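Local coordinates for branched-chain-amino-acid aminotransferase (Deinococcus radiodurans, PDB 3UZO), which probably catalyses the reversible transfer of the amino group of leucine, isoleucine or valine to 2-oxoglutarate, using pyridoxal 5'-phosphate as cofactor, at residues 224-229 / 234-239. Numbering follows the deposited sequence.
With PLP (pyridoxal-5'-phosphate), chain C.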
# COMPACT_ATOMS: atom_id res chain seq x y z
N ASP A 224 -12.76 4.75 15.44
CA ASP A 224 -12.01 3.96 14.48
C ASP A 224 -12.36 2.49 14.63
O ASP A 224 -13.19 2.10 15.45
CB ASP A 224 -10.51 4.17 14.72
CG ASP A 224 -9.64 3.75 13.54
OD1 ASP A 224 -8.40 3.71 13.72
OD2 ASP A 224 -10.17 3.47 12.44
N VAL A 225 -11.71 1.66 13.83
CA VAL A 225 -11.93 0.22 13.87
C VAL A 225 -10.81 -0.42 14.68
O VAL A 225 -9.68 0.05 14.67
CB VAL A 225 -11.91 -0.39 12.43
CG1 VAL A 225 -11.77 -1.91 12.50
CG2 VAL A 225 -13.17 -0.01 11.68
N ILE A 226 -11.14 -1.47 15.42
CA ILE A 226 -10.09 -2.19 16.11
C ILE A 226 -10.05 -3.46 15.30
O ILE A 226 -11.05 -4.16 15.17
CB ILE A 226 -10.41 -2.50 17.58
CG1 ILE A 226 -10.38 -1.21 18.40
CG2 ILE A 226 -9.38 -3.47 18.14
CD1 ILE A 226 -10.47 -1.41 19.89
N TYR A 227 -8.89 -3.74 14.72
CA TYR A 227 -8.72 -4.91 13.88
C TYR A 227 -8.40 -6.19 14.64
O TYR A 227 -7.79 -6.16 15.71
CB TYR A 227 -7.64 -4.64 12.82
CG TYR A 227 -8.01 -3.51 11.88
CD1 TYR A 227 -7.84 -2.17 12.26
CD2 TYR A 227 -8.56 -3.77 10.63
CE1 TYR A 227 -8.22 -1.12 11.40
CE2 TYR A 227 -8.95 -2.74 9.77
CZ TYR A 227 -8.78 -1.42 10.16
OH TYR A 227 -9.17 -0.42 9.31
N LEU A 228 -8.84 -7.31 14.07
CA LEU A 228 -8.63 -8.63 14.64
C LEU A 228 -7.63 -9.36 13.74
O LEU A 228 -7.40 -8.94 12.61
CB LEU A 228 -9.95 -9.40 14.68
CG LEU A 228 -11.11 -8.71 15.40
CD1 LEU A 228 -12.36 -9.58 15.35
CD2 LEU A 228 -10.70 -8.42 16.84
N ASP A 229 -7.05 -10.46 14.23
CA ASP A 229 -6.08 -11.17 13.42
C ASP A 229 -6.71 -11.55 12.08
O ASP A 229 -7.84 -12.07 12.04
CB ASP A 229 -5.55 -12.41 14.15
CG ASP A 229 -6.60 -13.49 14.29
OD1 ASP A 229 -7.49 -13.35 15.15
OD2 ASP A 229 -6.52 -14.48 13.53
N THR A 234 -10.08 -13.65 15.58
CA THR A 234 -10.42 -14.11 16.92
C THR A 234 -9.72 -13.31 18.01
O THR A 234 -10.20 -13.21 19.14
CB THR A 234 -10.05 -15.59 17.09
OG1 THR A 234 -8.63 -15.75 16.97
CG2 THR A 234 -10.72 -16.43 16.01
N THR A 235 -8.58 -12.72 17.66
CA THR A 235 -7.83 -11.94 18.62
C THR A 235 -7.68 -10.49 18.15
O THR A 235 -7.79 -10.20 16.96
CB THR A 235 -6.44 -12.55 18.84
OG1 THR A 235 -5.67 -11.71 19.70
CG2 THR A 235 -5.71 -12.71 17.52
N ILE A 236 -7.43 -9.59 19.09
CA ILE A 236 -7.27 -8.18 18.77
C ILE A 236 -5.87 -7.90 18.23
O ILE A 236 -4.89 -8.46 18.72
CB ILE A 236 -7.53 -7.31 20.01
CG1 ILE A 236 -9.00 -7.43 20.42
CG2 ILE A 236 -7.14 -5.85 19.74
CD1 ILE A 236 -9.36 -6.71 21.70
N GLU A 237 -5.79 -7.06 17.21
CA GLU A 237 -4.52 -6.68 16.60
C GLU A 237 -4.18 -5.27 17.08
O GLU A 237 -3.37 -5.09 17.99
CB GLU A 237 -4.63 -6.71 15.07
CG GLU A 237 -4.67 -8.12 14.48
CD GLU A 237 -3.28 -8.64 14.14
OE1 GLU A 237 -2.66 -8.09 13.20
OE2 GLU A 237 -2.81 -9.59 14.81
N GLU A 238 -4.84 -4.28 16.49
CA GLU A 238 -4.64 -2.87 16.85
C GLU A 238 -5.72 -2.03 16.17
O GLU A 238 -6.57 -2.58 15.48
CB GLU A 238 -3.24 -2.40 16.42
CG GLU A 238 -2.97 -2.44 14.92
CD GLU A 238 -1.55 -2.00 14.56
OE1 GLU A 238 -0.93 -1.27 15.37
OE2 GLU A 238 -1.06 -2.38 13.47
N ALA A 239 -5.68 -0.71 16.36
CA ALA A 239 -6.68 0.19 15.78
C ALA A 239 -6.37 0.81 14.41
O ALA A 239 -7.19 1.54 13.86
CB ALA A 239 -6.99 1.31 16.76
N1 PLP C . -0.52 1.46 14.99
C2 PLP C . -0.59 2.11 13.76
C2A PLP C . -1.36 1.45 12.62
C3 PLP C . 0.09 3.38 13.64
O3 PLP C . 0.05 4.05 12.47
C4 PLP C . 0.81 3.94 14.77
C4A PLP C . 1.55 5.33 14.57
C5 PLP C . 0.82 3.18 16.04
C6 PLP C . 0.16 1.96 16.12
C5A PLP C . 1.51 3.62 17.27
O4P PLP C . 2.90 3.68 17.15
P PLP C . 3.72 4.87 17.82
O1P PLP C . 3.32 6.21 17.29
O2P PLP C . 5.18 4.49 17.47
O3P PLP C . 3.57 4.67 19.30
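Thr234 N donates to Asp229 OD1 at 2.6 Å, coming in on the syn side and somewhat out of the carboxylate plane. One residue on, Thr235 N meets Asp229 OD1 nearly along its C-O axis at 2.8 Å, so two backbone N-H groups grip this oxygen, while OD2 is held by Thr232 OG1. Thr235 CG2 packs on Asp229 CB, the two side chains crossing at about a right angle, and Thr235 O takes the N-H of Asp229. Ile236 CG2 meets Ile226 CG2 at 3.6 Å, while CG1 lies beside Leu228 CD2. Here the two antiparallel runs are bridged, Leu228 to Ile236, and then a classic beta bulge sets both Glu237 and Glu238 against Tyr227: Glu237 N donates to Tyr227 O, and Tyr227 N to Glu238 O, each at 2.7 Å. Glu237 CG, set beside the backbone N by chi1 (-74°), lies 3.3 Å from both Leu228 C and Asp229 N, and the bend at chi2 then turns the carboxylate to hydrogen-bond Ser259 and Ser261. Glu238 has its CB turned away from 224-229, and its extended chain ends at the cofactor, where OE1 stands 2.8 Å from PLP N1 and OE2 accepts from Leu263 N. Glu238 O also lies at the edge of the Tyr227 ring, whose face carries Val225 CG1. Last, Ala239 CA makes a C-H...O contact to Val225 O at 3.2 Å.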